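Local coordinates for protein putative efflux transporter (Bacteroides eggerthii, PDB 4L8J) that probably serves as the periplasmic membrane-fusion (adaptor) subunit of an efflux or secretion system of the HlyD family, at residues L37-G43 with I62-D66; V56-I62 with K130-D136; F135-T141 with I156-T162; T185-E189 with F198-L202. All coordinates share one frame; numbering follows the deposited sequence. Where two conformers were deposited one is given.

Contact 1: L37-G43 with I62-D66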
loop_
_atom_site.group_PDB
_atom_site.type_symbol
_atom_site.label_atom_id
_atom_site.label_comp_id
_atom_site.label_asym_id
_atom_site.label_seq_id
_atom_site.Cartn_x
_atom_site.Cartn_y
_atom_site.Cartn_z
ATOM N N LEU A 37 50.614 -37.219 -8.133
ATOM C CA LEU A 37 50.531 -38.389 -9.003
ATOM C C LEU A 37 51.797 -39.166 -8.906
ATOM O O LEU A 37 52.878 -38.589 -8.899
ATOM C CB LEU A 37 50.258 -38.012 -10.463
ATOM C CG LEU A 37 48.847 -37.584 -10.831
ATOM C CD1 LEU A 37 48.704 -37.509 -12.336
ATOM C CD2 LEU A 37 47.808 -38.551 -10.266
ATOM N N ALA A 38 51.678 -40.481 -8.802
ATOM C CA ALA A 38 52.861 -41.314 -8.696
ATOM C C ALA A 38 52.648 -42.647 -9.369
ATOM O O ALA A 38 51.500 -43.100 -9.486
ATOM C CB ALA A 38 53.204 -41.523 -7.231
ATOM N N PHE A 39 53.750 -43.268 -9.821
ATOM C CA PHE A 39 53.715 -44.608 -10.411
ATOM C C PHE A 39 53.441 -45.642 -9.296
ATOM O O PHE A 39 53.766 -45.391 -8.126
ATOM C CB PHE A 39 55.048 -44.934 -11.127
ATOM C CG PHE A 39 55.261 -44.272 -12.468
ATOM C CD1 PHE A 39 54.836 -44.884 -13.640
ATOM C CD2 PHE A 39 55.929 -43.059 -12.562
ATOM C CE1 PHE A 39 55.058 -44.284 -14.885
ATOM C CE2 PHE A 39 56.158 -42.460 -13.809
ATOM C CZ PHE A 39 55.707 -43.073 -14.960
ATOM N N ARG A 40 52.828 -46.781 -9.646
ATOM C CA ARG A 40 52.577 -47.835 -8.662
ATOM C C ARG A 40 53.726 -48.870 -8.733
ATOM O O ARG A 40 53.740 -49.847 -7.977
ATOM C CB ARG A 40 51.196 -48.484 -8.877
ATOM C CG ARG A 40 50.024 -47.522 -8.618
ATOM C CD ARG A 40 48.692 -48.140 -8.990
ATOM N NE ARG A 40 47.623 -47.137 -9.011
ATOM C CZ ARG A 40 46.456 -47.287 -9.634
ATOM N NH1 ARG A 40 46.191 -48.401 -10.308
ATOM N NH2 ARG A 40 45.550 -46.317 -9.599
ATOM N N VAL A 41 54.675 -48.640 -9.664
ATOM C CA VAL A 41 55.861 -49.471 -9.925
ATOM C C VAL A 41 57.091 -48.582 -9.890
ATOM O O VAL A 41 56.961 -47.368 -9.993
ATOM C CB VAL A 41 55.784 -50.285 -11.251
ATOM C CG1 VAL A 41 54.801 -51.437 -11.132
ATOM C CG2 VAL A 41 55.451 -49.409 -12.455
ATOM N N SER A 42 58.277 -49.178 -9.756
ATOM C CA SER A 42 59.555 -48.471 -9.759
ATOM C C SER A 42 60.205 -48.620 -11.125
ATOM O O SER A 42 60.023 -49.645 -11.791
ATOM C CB SER A 42 60.475 -49.013 -8.666
ATOM O OG SER A 42 59.918 -48.820 -7.375
ATOM N N GLY A 43 60.938 -47.602 -11.545
ATOM C CA GLY A 43 61.611 -47.660 -12.832
ATOM C C GLY A 43 62.211 -46.354 -13.274
ATOM O O GLY A 43 62.242 -45.387 -12.511
ATOM N N ILE A 62 50.755 -38.990 -18.592
ATOM C CA ILE A 62 51.524 -38.025 -17.789
ATOM C C ILE A 62 52.994 -38.366 -17.896
ATOM O O ILE A 62 53.829 -37.484 -18.087
ATOM C CB ILE A 62 51.067 -38.051 -16.291
ATOM C CG1 ILE A 62 49.583 -37.635 -16.132
ATOM C CG2 ILE A 62 52.027 -37.184 -15.420
ATOM C CD1 ILE A 62 49.307 -36.177 -16.473
ATOM N N ALA A 63 53.310 -39.664 -17.734
ATOM C CA ALA A 63 54.688 -40.143 -17.751
ATOM C C ALA A 63 54.719 -41.630 -17.992
ATOM O O ALA A 63 53.731 -42.306 -17.735
ATOM C CB ALA A 63 55.390 -39.810 -16.430
ATOM N N ALA A 64 55.843 -42.140 -18.505
ATOM C CA ALA A 64 56.012 -43.582 -18.705
ATOM C C ALA A 64 57.391 -43.999 -18.272
ATOM O O ALA A 64 58.347 -43.255 -18.489
ATOM C CB ALA A 64 55.788 -43.965 -20.166
ATOM N N ILE A 65 57.501 -45.183 -17.642
ATOM C CA ILE A 65 58.805 -45.753 -17.256
ATOM C C ILE A 65 59.179 -46.791 -18.311
ATOM O O ILE A 65 58.288 -47.279 -19.020
ATOM C CB ILE A 65 58.865 -46.330 -15.805
ATOM C CG1 ILE A 65 57.875 -47.482 -15.595
ATOM C CG2 ILE A 65 58.705 -45.239 -14.737
ATOM C CD1 ILE A 65 58.376 -48.592 -14.675
ATOM N N ASP A 66 60.499 -47.109 -18.433
ATOM C CA ASP A 66 61.035 -48.120 -19.345
ATOM C C ASP A 66 60.396 -49.476 -18.970
ATOM O O ASP A 66 60.591 -49.938 -17.842
ATOM C CB ASP A 66 62.573 -48.167 -19.242
ATOM C CG ASP A 66 63.303 -49.026 -20.259
ATOM O OD1 ASP A 66 62.626 -49.726 -21.053
ATOM O OD2 ASP A 66 64.550 -48.967 -20.292
#
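Leu37 reaches across to Ile62 with one methyl, CD1 lying 3.9 Å from Ile62 CG1, and the two side chains meet at roughly a right angle. Its own backbone is paired elsewhere, with Ile156 and Val157 of strand 155-161, so it is the side chain that bridges to strand 61-65. Phe39 has its CG beside the backbone N, anti to the carbonyl carbon (chi1 -76°), which lowers the ring onto the strand. Ile65 CG2 sits over the centre of one ring face, 3.7 Å from the centroid and 12° off the normal, a well-centred CH-pi contact. The far end of the ring meets the preceding residues: Phe39 CZ is 3.6 Å from Ala63 CB, and Ala64 N lies at the ring edge, in its plane. The packing belongs to the core of the barrel-sandwich (lipoyl-like) domain, in which strand 34-38 of one four-stranded sheet faces strand 61-65 of the other. Ile62 and Ala63 form a classic beta bulge opposite Leu131, and both their CB atoms point toward 37-43. Beyond Phe39 the chain turns, and Val41 CG2 touches Ile65 CD1 at 3.8 Å; Ile70 of helix 68-95 packs on both residues. The CG1 branch of Ile65, set between its backbone N and carbonyl carbon (chi1 61°), carries CD1 against the backbone of Ser42 and Gly43, 3.5 Å from Ser42 O. At Gly43 the two backbones have drawn close, and Ile65 CD1 lies 3.8 Å from Gly43 CA, filling the place where a beta carbon would stand.

Contact 2: V56-I62 with K130-D136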
loop_
_atom_site.group_PDB
_atom_site.type_symbol
_atom_site.label_atom_id
_atom_site.label_comp_id
_atom_site.label_asym_id
_atom_site.label_seq_id
_atom_site.Cartn_x
_atom_site.Cartn_y
_atom_site.Cartn_z
ATOM N N VAL A 56 45.184 -31.173 -19.042
ATOM C CA VAL A 56 45.099 -32.568 -19.440
ATOM C C VAL A 56 43.695 -33.105 -19.152
ATOM O O VAL A 56 42.962 -32.553 -18.332
ATOM C CB VAL A 56 46.204 -33.462 -18.812
ATOM C CG1 VAL A 56 47.589 -32.964 -19.174
ATOM C CG2 VAL A 56 46.050 -33.600 -17.300
ATOM N N LYS A 57 43.337 -34.178 -19.854
ATOM C CA LYS A 57 42.073 -34.887 -19.734
ATOM C C LYS A 57 42.294 -36.208 -19.003
ATOM O O LYS A 57 43.389 -36.754 -19.056
ATOM C CB LYS A 57 41.492 -35.159 -21.147
ATOM C CG LYS A 57 41.116 -33.895 -21.959
ATOM C CD LYS A 57 39.836 -33.176 -21.464
ATOM C CE LYS A 57 38.545 -33.846 -21.902
ATOM N NZ LYS A 57 37.342 -33.168 -21.343
ATOM N N LYS A 58 41.239 -36.748 -18.357
ATOM C CA LYS A 58 41.286 -38.046 -17.696
ATOM C C LYS A 58 41.760 -39.093 -18.712
ATOM O O LYS A 58 41.311 -39.066 -19.863
ATOM C CB LYS A 58 39.888 -38.401 -17.132
ATOM C CG LYS A 58 39.787 -39.820 -16.573
ATOM C CD LYS A 58 38.393 -40.177 -16.091
ATOM C CE LYS A 58 38.348 -41.598 -15.589
ATOM N NZ LYS A 58 37.134 -41.849 -14.769
ATOM N N GLY A 59 42.713 -39.941 -18.306
ATOM C CA GLY A 59 43.271 -40.991 -19.159
ATOM C C GLY A 59 44.489 -40.606 -19.973
ATOM O O GLY A 59 45.182 -41.487 -20.501
ATOM N N GLN A 60 44.749 -39.287 -20.107
ATOM C CA GLN A 60 45.899 -38.770 -20.866
ATOM C C GLN A 60 47.219 -39.187 -20.210
ATOM O O GLN A 60 47.297 -39.233 -18.981
ATOM C CB GLN A 60 45.822 -37.253 -20.978
ATOM C CG GLN A 60 46.850 -36.629 -21.920
ATOM C CD GLN A 60 46.577 -35.182 -22.195
ATOM O OE1 GLN A 60 45.462 -34.680 -22.022
ATOM N NE2 GLN A 60 47.572 -34.499 -22.715
ATOM N N LEU A 61 48.251 -39.479 -21.032
ATOM C CA LEU A 61 49.557 -39.887 -20.526
ATOM C C LEU A 61 50.260 -38.725 -19.800
ATOM O O LEU A 61 50.313 -37.620 -20.308
ATOM C CB LEU A 61 50.450 -40.427 -21.678
ATOM C CG LEU A 61 51.828 -40.997 -21.307
ATOM C CD1 LEU A 61 51.709 -42.249 -20.452
ATOM C CD2 LEU A 61 52.621 -41.321 -22.544
ATOM N N ILE A 62 50.755 -38.990 -18.592
ATOM C CA ILE A 62 51.524 -38.025 -17.789
ATOM C C ILE A 62 52.994 -38.366 -17.896
ATOM O O ILE A 62 53.829 -37.484 -18.087
ATOM C CB ILE A 62 51.067 -38.051 -16.291
ATOM C CG1 ILE A 62 49.583 -37.635 -16.132
ATOM C CG2 ILE A 62 52.027 -37.184 -15.420
ATOM C CD1 ILE A 62 49.307 -36.177 -16.473
ATOM N N LYS A 130 52.643 -46.936 -17.515
ATOM C CA LYS A 130 52.103 -45.676 -18.047
ATOM C C LYS A 130 51.300 -45.002 -16.972
ATOM O O LYS A 130 50.311 -45.573 -16.508
ATOM C CB LYS A 130 51.230 -45.907 -19.306
ATOM C CG LYS A 130 51.942 -46.682 -20.424
ATOM C CD LYS A 130 52.060 -45.882 -21.690
ATOM C CE LYS A 130 52.915 -46.565 -22.732
ATOM N NZ LYS A 130 52.137 -47.554 -23.519
ATOM N N LEU A 131 51.738 -43.820 -16.518
ATOM C CA LEU A 131 51.001 -43.076 -15.493
ATOM C C LEU A 131 50.006 -42.147 -16.205
ATOM O O LEU A 131 50.410 -41.366 -17.053
ATOM C CB LEU A 131 51.987 -42.311 -14.598
ATOM C CG LEU A 131 51.428 -41.361 -13.533
ATOM C CD1 LEU A 131 50.587 -42.116 -12.496
ATOM C CD2 LEU A 131 52.580 -40.599 -12.863
ATOM N N LEU A 132 48.714 -42.292 -15.928
ATOM C CA LEU A 132 47.666 -41.523 -16.613
ATOM C C LEU A 132 46.984 -40.523 -15.686
ATOM O O LEU A 132 47.016 -40.705 -14.467
ATOM C CB LEU A 132 46.608 -42.489 -17.200
ATOM C CG LEU A 132 47.126 -43.703 -18.007
ATOM C CD1 LEU A 132 45.981 -44.596 -18.414
ATOM C CD2 LEU A 132 47.922 -43.285 -19.255
ATOM N N ALA A 133 46.369 -39.467 -16.255
ATOM C CA ALA A 133 45.650 -38.479 -15.461
ATOM C C ALA A 133 44.364 -39.116 -14.904
ATOM O O ALA A 133 43.579 -39.675 -15.681
ATOM C CB ALA A 133 45.333 -37.243 -16.298
ATOM N N PRO A 134 44.172 -39.134 -13.566
ATOM C CA PRO A 134 42.972 -39.794 -13.005
ATOM C C PRO A 134 41.686 -38.958 -13.213
ATOM O O PRO A 134 40.571 -39.487 -13.062
ATOM C CB PRO A 134 43.329 -39.953 -11.524
ATOM C CG PRO A 134 44.208 -38.781 -11.233
ATOM C CD PRO A 134 45.013 -38.543 -12.502
ATOM N N PHE A 135 41.842 -37.665 -13.567
ATOM C CA PHE A 135 40.745 -36.724 -13.862
ATOM C C PHE A 135 41.243 -35.569 -14.744
ATOM O O PHE A 135 42.459 -35.341 -14.836
ATOM C CB PHE A 135 40.109 -36.157 -12.555
ATOM C CG PHE A 135 41.096 -35.698 -11.504
ATOM C CD1 PHE A 135 41.792 -34.510 -11.652
ATOM C CD2 PHE A 135 41.365 -36.484 -10.391
ATOM C CE1 PHE A 135 42.740 -34.118 -10.711
ATOM C CE2 PHE A 135 42.304 -36.079 -9.441
ATOM C CZ PHE A 135 42.980 -34.898 -9.608
ATOM N N ASP A 136 40.295 -34.808 -15.359
ATOM C CA ASP A 136 40.602 -33.599 -16.135
ATOM C C ASP A 136 41.237 -32.596 -15.192
ATOM O O ASP A 136 40.688 -32.345 -14.115
ATOM C CB ASP A 136 39.320 -33.004 -16.761
ATOM C CG ASP A 136 38.703 -33.771 -17.912
ATOM O OD1 ASP A 136 39.075 -34.946 -18.115
ATOM O OD2 ASP A 136 37.819 -33.208 -18.593
#
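The carboxylate of Asp136 is gripped at both oxygens by consecutive lysines. Lys57 NZ forms a salt bridge to Asp136 OD2 at 2.8 Å, arriving on the syn side but 31° out of the carboxylate plane, while the backbone N of Lys58 gives a 2.8 Å bond to Asp136 OD1 on its anti side. Lys57 folds back for this: its chain bends at chi2 and chi3, bringing CD and CE alongside the carboxylate before NZ closes on it. The two bonds together should limit rotation of the carboxylate. Lys58 instead runs extended beyond CG along the opposing backbone, its CG 3.6 Å from Pro134 O. Gly59 N donates almost straight to Ala133 O at 2.8 Å, with an N-H...O angle of 177°, and Ala133 N returns a bond to Gln60 O. Between these bonds Ala133 CB points into the turn, 3.4 Å from Lys57 O and 3.8 Å from Val56 CG2. Further along, Leu61 and Leu132 form an antiparallel non-hydrogen-bonded pair, and Leu132 CD2 tucks in 3.5 Å from Gly59 O. Ile62 N then bonds to Leu131 O. Lys57 to Gln60 make a type II beta turn, closed by Gln60 N to Lys57 O and braced by the Gln60 side chain on Lys57 N. This Val-Lys-Lys-Gly-Gln turn is of the kind found in biotinyl/lipoyl-like domains, and here it is pinned to the strand that returns from the helical hairpin.

Contact 3: F135-T141 with I156-T162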
loop_
_atom_site.group_PDB
_atom_site.type_symbol
_atom_site.label_atom_id
_atom_site.label_comp_id
_atom_site.label_asym_id
_atom_site.label_seq_id
_atom_site.Cartn_x
_atom_site.Cartn_y
_atom_site.Cartn_z
ATOM N N PHE A 135 41.842 -37.665 -13.567
ATOM C CA PHE A 135 40.745 -36.724 -13.862
ATOM C C PHE A 135 41.243 -35.569 -14.744
ATOM O O PHE A 135 42.459 -35.341 -14.836
ATOM C CB PHE A 135 40.109 -36.157 -12.555
ATOM C CG PHE A 135 41.096 -35.698 -11.504
ATOM C CD1 PHE A 135 41.792 -34.510 -11.652
ATOM C CD2 PHE A 135 41.365 -36.484 -10.391
ATOM C CE1 PHE A 135 42.740 -34.118 -10.711
ATOM C CE2 PHE A 135 42.304 -36.079 -9.441
ATOM C CZ PHE A 135 42.980 -34.898 -9.608
ATOM N N ASP A 136 40.295 -34.808 -15.359
ATOM C CA ASP A 136 40.602 -33.599 -16.135
ATOM C C ASP A 136 41.237 -32.596 -15.192
ATOM O O ASP A 136 40.688 -32.345 -14.115
ATOM C CB ASP A 136 39.320 -33.004 -16.761
ATOM C CG ASP A 136 38.703 -33.771 -17.912
ATOM O OD1 ASP A 136 39.075 -34.946 -18.115
ATOM O OD2 ASP A 136 37.819 -33.208 -18.593
ATOM N N GLY A 137 42.411 -32.089 -15.537
ATOM C CA GLY A 137 43.084 -31.143 -14.661
ATOM C C GLY A 137 44.213 -30.383 -15.301
ATOM O O GLY A 137 44.381 -30.410 -16.523
ATOM N N SER A 138 44.984 -29.688 -14.473
ATOM C CA SER A 138 46.103 -28.913 -14.949
ATOM C C SER A 138 47.357 -29.248 -14.149
ATOM O O SER A 138 47.303 -29.454 -12.929
ATOM C CB SER A 138 45.795 -27.418 -14.927
ATOM O OG SER A 138 45.845 -26.871 -13.621
ATOM N N ILE A 139 48.485 -29.331 -14.862
ATOM C CA ILE A 139 49.764 -29.655 -14.266
ATOM C C ILE A 139 50.244 -28.438 -13.509
ATOM O O ILE A 139 50.683 -27.455 -14.114
ATOM C CB ILE A 139 50.805 -30.166 -15.313
ATOM C CG1 ILE A 139 50.235 -31.270 -16.246
ATOM C CG2 ILE A 139 52.143 -30.539 -14.657
ATOM C CD1 ILE A 139 49.680 -32.554 -15.582
ATOM N N GLU A 140 50.128 -28.498 -12.183
ATOM C CA GLU A 140 50.582 -27.416 -11.321
ATOM C C GLU A 140 52.089 -27.469 -11.214
ATOM O O GLU A 140 52.734 -26.443 -11.332
ATOM C CB GLU A 140 49.912 -27.489 -9.931
ATOM C CG GLU A 140 49.940 -26.164 -9.180
ATOM C CD GLU A 140 49.463 -26.218 -7.741
ATOM O OE1 GLU A 140 50.202 -26.761 -6.885
ATOM O OE2 GLU A 140 48.364 -25.687 -7.463
ATOM N N THR A 141 52.665 -28.664 -11.023
ATOM C CA THR A 141 54.113 -28.811 -10.890
ATOM C C THR A 141 54.607 -30.135 -11.474
ATOM O O THR A 141 53.986 -31.178 -11.284
ATOM C CB THR A 141 54.543 -28.713 -9.386
ATOM O OG1 THR A 141 53.844 -27.660 -8.726
ATOM C CG2 THR A 141 56.043 -28.506 -9.202
ATOM N N ILE A 156 55.387 -37.517 -9.185
ATOM C CA ILE A 156 55.825 -37.281 -10.563
ATOM C C ILE A 156 55.367 -35.864 -10.965
ATOM O O ILE A 156 56.171 -35.070 -11.444
ATOM C CB ILE A 156 55.326 -38.405 -11.508
ATOM C CG1 ILE A 156 55.800 -39.825 -11.041
ATOM C CG2 ILE A 156 55.667 -38.125 -12.979
ATOM C CD1 ILE A 156 57.324 -40.128 -10.988
ATOM N N VAL A 157 54.081 -35.565 -10.755
ATOM C CA VAL A 157 53.469 -34.266 -10.984
ATOM C C VAL A 157 52.413 -34.003 -9.900
ATOM O O VAL A 157 51.914 -34.943 -9.272
ATOM C CB VAL A 157 52.827 -34.067 -12.402
ATOM C CG1 VAL A 157 53.843 -34.156 -13.542
ATOM C CG2 VAL A 157 51.602 -34.964 -12.629
ATOM N N ARG A 158 52.041 -32.722 -9.748
ATOM C CA ARG A 158 50.958 -32.230 -8.897
ATOM C C ARG A 158 49.898 -31.760 -9.857
ATOM O O ARG A 158 50.163 -30.872 -10.656
ATOM C CB ARG A 158 51.442 -31.118 -7.938
ATOM C CG ARG A 158 52.523 -31.619 -6.981
ATOM C CD ARG A 158 53.201 -30.526 -6.183
ATOM N NE ARG A 158 54.092 -31.111 -5.179
ATOM C CZ ARG A 158 54.701 -30.424 -4.219
ATOM N NH1 ARG A 158 54.518 -29.114 -4.113
ATOM N NH2 ARG A 158 55.494 -31.043 -3.353
ATOM N N LEU A 159 48.759 -32.451 -9.879
ATOM C CA LEU A 159 47.632 -32.202 -10.762
ATOM C C LEU A 159 46.451 -31.591 -9.965
ATOM O O LEU A 159 46.004 -32.195 -8.980
ATOM C CB LEU A 159 47.212 -33.544 -11.415
ATOM C CG LEU A 159 46.005 -33.524 -12.379
ATOM C CD1 LEU A 159 46.354 -32.869 -13.699
ATOM C CD2 LEU A 159 45.472 -34.920 -12.632
ATOM N N VAL A 160 45.945 -30.414 -10.391
ATOM C CA VAL A 160 44.803 -29.798 -9.713
ATOM C C VAL A 160 43.546 -30.080 -10.548
ATOM O O VAL A 160 43.566 -29.901 -11.774
ATOM C CB VAL A 160 44.984 -28.286 -9.353
ATOM C CG1 VAL A 160 46.163 -28.083 -8.401
ATOM C CG2 VAL A 160 45.155 -27.413 -10.577
ATOM N N ASN A 161 42.480 -30.600 -9.885
ATOM C CA ASN A 161 41.207 -30.927 -10.505
ATOM C C ASN A 161 40.523 -29.643 -10.960
ATOM O O ASN A 161 40.327 -28.739 -10.145
ATOM C CB ASN A 161 40.313 -31.710 -9.515
ATOM C CG ASN A 161 39.147 -32.412 -10.155
ATOM O OD1 ASN A 161 38.428 -31.855 -10.985
ATOM N ND2 ASN A 161 38.934 -33.669 -9.794
ATOM N N THR A 162 40.166 -29.559 -12.252
ATOM C CA THR A 162 39.568 -28.352 -12.820
ATOM C C THR A 162 38.148 -28.601 -13.291
ATOM O O THR A 162 37.595 -27.758 -13.985
ATOM C CB THR A 162 40.446 -27.782 -13.974
ATOM O OG1 THR A 162 40.492 -28.702 -15.072
ATOM C CG2 THR A 162 41.839 -27.407 -13.530
#
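Asn161 lays its amide over the ring of Phe135. ND2 stands 3.4 Å above the ring plane, displaced toward the rim on the CG and CD1 side, and the two planes are only 18° apart, so the amide lies almost parallel to the ring. Phe135 CG occupies the position between its backbone N and carbonyl carbon (chi1 46°), which folds the ring back beneath strand 155-161. There the ring and Leu159 pass one another head to tail, Phe135 CE1 lying 3.4 Å from Leu159 CD2. The oxygen end of the amide accepts a bond from Arg163 N. Leu159 uses its second methyl for Ile139: the CD1 atoms of Ile139 and Leu159 are 3.8 Å apart on the buried side of the sheet. On the other side, Ser138 OG leans on Val160 CG2 at 3.2 Å. The extended Glu140 crosses Val160 at about a right angle, with Glu140 OE2 3.4 Å from Val160 CG1. Arg158 runs out next to Thr141, its CD 3.9 Å from Thr141 CB. Ser138 and Val160 exchange backbone bonds, and a classic beta bulge follows, in which Glu140 and Thr141 both face Arg158: Arg158 O accepts from Glu140 N at 2.8 Å and weakly from Thr141 N, while Arg158 N bonds to Thr141 O. These two strands form the middle of a four-stranded antiparallel sheet, with strand 34-38 beyond 155-161 and strand 55-56 beyond 137-142; Ile62 of strand 61-65 packs on Ile139 and Val157 from the facing sheet.

Contact 4: T185-E189 with F198-L202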
loop_
_atom_site.group_PDB
_atom_site.type_symbol
_atom_site.label_atom_id
_atom_site.label_comp_id
_atom_site.label_asym_id
_atom_site.label_seq_id
_atom_site.Cartn_x
_atom_site.Cartn_y
_atom_site.Cartn_z
ATOM N N THR A 185 18.491 -17.088 -8.604
ATOM C CA THR A 185 19.624 -17.269 -9.527
ATOM C C THR A 185 20.900 -16.616 -8.974
ATOM O O THR A 185 20.822 -15.723 -8.141
ATOM C CB THR A 185 19.292 -16.715 -10.941
ATOM O OG1 THR A 185 19.122 -15.303 -10.867
ATOM C CG2 THR A 185 18.056 -17.386 -11.578
ATOM N N PHE A 186 22.062 -17.074 -9.441
ATOM C CA PHE A 186 23.388 -16.562 -9.071
ATOM C C PHE A 186 24.147 -16.248 -10.322
ATOM O O PHE A 186 24.272 -17.116 -11.191
ATOM C CB PHE A 186 24.192 -17.577 -8.218
ATOM C CG PHE A 186 23.483 -18.130 -7.008
ATOM C CD1 PHE A 186 22.622 -19.213 -7.121
ATOM C CD2 PHE A 186 23.668 -17.561 -5.752
ATOM C CE1 PHE A 186 21.966 -19.726 -5.996
ATOM C CE2 PHE A 186 23.026 -18.084 -4.625
ATOM C CZ PHE A 186 22.178 -19.155 -4.756
ATOM N N LYS A 187 24.641 -15.010 -10.423
ATOM C CA LYS A 187 25.449 -14.554 -11.556
ATOM C C LYS A 187 26.762 -14.023 -11.003
ATOM O O LYS A 187 26.751 -13.209 -10.074
ATOM C CB LYS A 187 24.712 -13.492 -12.398
ATOM C CG LYS A 187 23.338 -13.912 -12.932
ATOM C CD LYS A 187 23.397 -14.693 -14.239
ATOM C CE LYS A 187 22.027 -15.155 -14.691
ATOM N NZ LYS A 187 21.641 -16.434 -14.043
ATOM N N VAL A 188 27.886 -14.523 -11.535
ATOM C CA VAL A 188 29.231 -14.154 -11.089
ATOM C C VAL A 188 29.945 -13.250 -12.069
ATOM O O VAL A 188 30.020 -13.529 -13.263
ATOM C CB VAL A 188 30.091 -15.420 -10.818
ATOM C CG1 VAL A 188 31.540 -15.061 -10.427
ATOM C CG2 VAL A 188 29.446 -16.283 -9.752
ATOM N N GLU A 189 30.553 -12.223 -11.519
ATOM C CA GLU A 189 31.431 -11.329 -12.246
ATOM C C GLU A 189 32.786 -11.322 -11.513
ATOM O O GLU A 189 32.832 -10.913 -10.357
ATOM C CB GLU A 189 30.808 -9.924 -12.365
ATOM C CG GLU A 189 31.589 -9.042 -13.340
ATOM C CD GLU A 189 31.183 -7.580 -13.382
ATOM O OE1 GLU A 189 30.496 -7.110 -12.447
ATOM O OE2 GLU A 189 31.571 -6.898 -14.354
ATOM N N PHE A 198 28.854 -14.580 -15.574
ATOM C CA PHE A 198 28.665 -16.006 -15.761
ATOM C C PHE A 198 27.580 -16.559 -14.848
ATOM O O PHE A 198 27.556 -16.242 -13.661
ATOM C CB PHE A 198 29.979 -16.771 -15.501
ATOM C CG PHE A 198 31.127 -16.349 -16.382
ATOM C CD1 PHE A 198 31.306 -16.918 -17.640
ATOM C CD2 PHE A 198 32.057 -15.407 -15.939
ATOM C CE1 PHE A 198 32.392 -16.537 -18.449
ATOM C CE2 PHE A 198 33.113 -15.007 -16.754
ATOM C CZ PHE A 198 33.283 -15.582 -17.998
ATOM N N ASN A 199 26.727 -17.434 -15.388
ATOM C CA ASN A 199 25.725 -18.117 -14.602
ATOM C C ASN A 199 26.420 -19.106 -13.677
ATOM O O ASN A 199 27.451 -19.700 -14.022
ATOM C CB ASN A 199 24.711 -18.838 -15.516
ATOM C CG ASN A 199 23.626 -19.570 -14.750
ATOM O OD1 ASN A 199 22.717 -18.958 -14.162
ATOM N ND2 ASN A 199 23.753 -20.891 -14.668
ATOM N N ALA A 200 25.857 -19.275 -12.497
ATOM C CA ALA A 200 26.398 -20.197 -11.530
ATOM C C ALA A 200 25.256 -20.941 -10.918
ATOM O O ALA A 200 24.140 -20.422 -10.891
ATOM C CB ALA A 200 27.188 -19.439 -10.461
ATOM N N ARG A 201 25.506 -22.151 -10.431
ATOM C CA ARG A 201 24.450 -22.898 -9.780
ATOM C C ARG A 201 24.789 -23.120 -8.316
ATOM O O ARG A 201 25.957 -23.217 -7.951
ATOM C CB ARG A 201 24.169 -24.237 -10.498
ATOM C CG ARG A 201 25.339 -25.212 -10.501
ATOM C CD ARG A 201 24.914 -26.615 -10.913
ATOM N NE ARG A 201 25.784 -27.612 -10.281
ATOM C CZ ARG A 201 26.948 -28.003 -10.782
ATOM N NH1 ARG A 201 27.376 -27.518 -11.939
ATOM N NH2 ARG A 201 27.698 -28.880 -10.126
ATOM N N LEU A 202 23.756 -23.302 -7.493
ATOM C CA LEU A 202 23.945 -23.598 -6.091
ATOM C C LEU A 202 24.566 -24.967 -5.896
ATOM O O LEU A 202 24.056 -25.943 -6.439
ATOM C CB LEU A 202 22.593 -23.550 -5.353
ATOM C CG LEU A 202 22.643 -23.847 -3.857
ATOM C CD1 LEU A 202 23.525 -22.804 -3.099
ATOM C CD2 LEU A 202 21.252 -23.887 -3.289
HETATM O O HOH W 1 21.806 -19.686 -10.966
#
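Val188 and Phe198 exchange two backbone bonds, from Val188 N to Phe198 O and from Phe198 N to Val188 O, each 2.8 Å. Beside them, in one of two conformers of Lys187, its NZ meets Asn199 OD1 at 2.7 Å, in the plane of the amide and on a lone pair of the oxygen. The lysine reaches it by bending at chi2 and chi4, crossing over the non-hydrogen-bonded Lys187-Asn199 pair; the link is therefore not a constant one. Ala200 N bonds to Phe186 O less directly, tilted 29° from the carbonyl plane, and a water takes the N-H of Phe186. On the side of the sheet opposite the lysine, Val188 CG2 packs on Ala200 CB at 3.9 Å. Phe186 CE1 reaches Leu202 CB, also at 3.9 Å. The two strands are the arms of a beta hairpin within the six-stranded antiparallel barrel, the beta-barrel domain expected of a membrane-fusion protein. Ile219 of strand 215-221 touches both Val188 and Ala200 in the barrel interior, and Phe169 of strand 166-171 meets Phe186. Asn199 is positioned from outside: its ND2 donates to Asp222 O and its backbone N to Asp223 OD2. The ring of Phe198 takes edge-to-face partners in Tyr231 and Phe226.

In the fold
From the N terminus, the chain first closes contact 1, bringing 62-66 back to 37-43 after 18 residues and joining the two facing sheets of the barrel-sandwich domain. Contact 2 crosses it, since 56-62 begins inside that loop while its partner 130-136 lies beyond it, and Ile62 belongs to both; it closes a much longer loop containing helices 68-95 and 102-127, so the helical hairpin leaves and re-enters at one place. Contact 3 follows in series, sharing Phe135 and Asp136 with contact 2, and pairs the two central strands of the other sheet. Contact 4, a short hairpin in the separate six-stranded barrel, stands alone, its centre about 25 Å from that of contact 3.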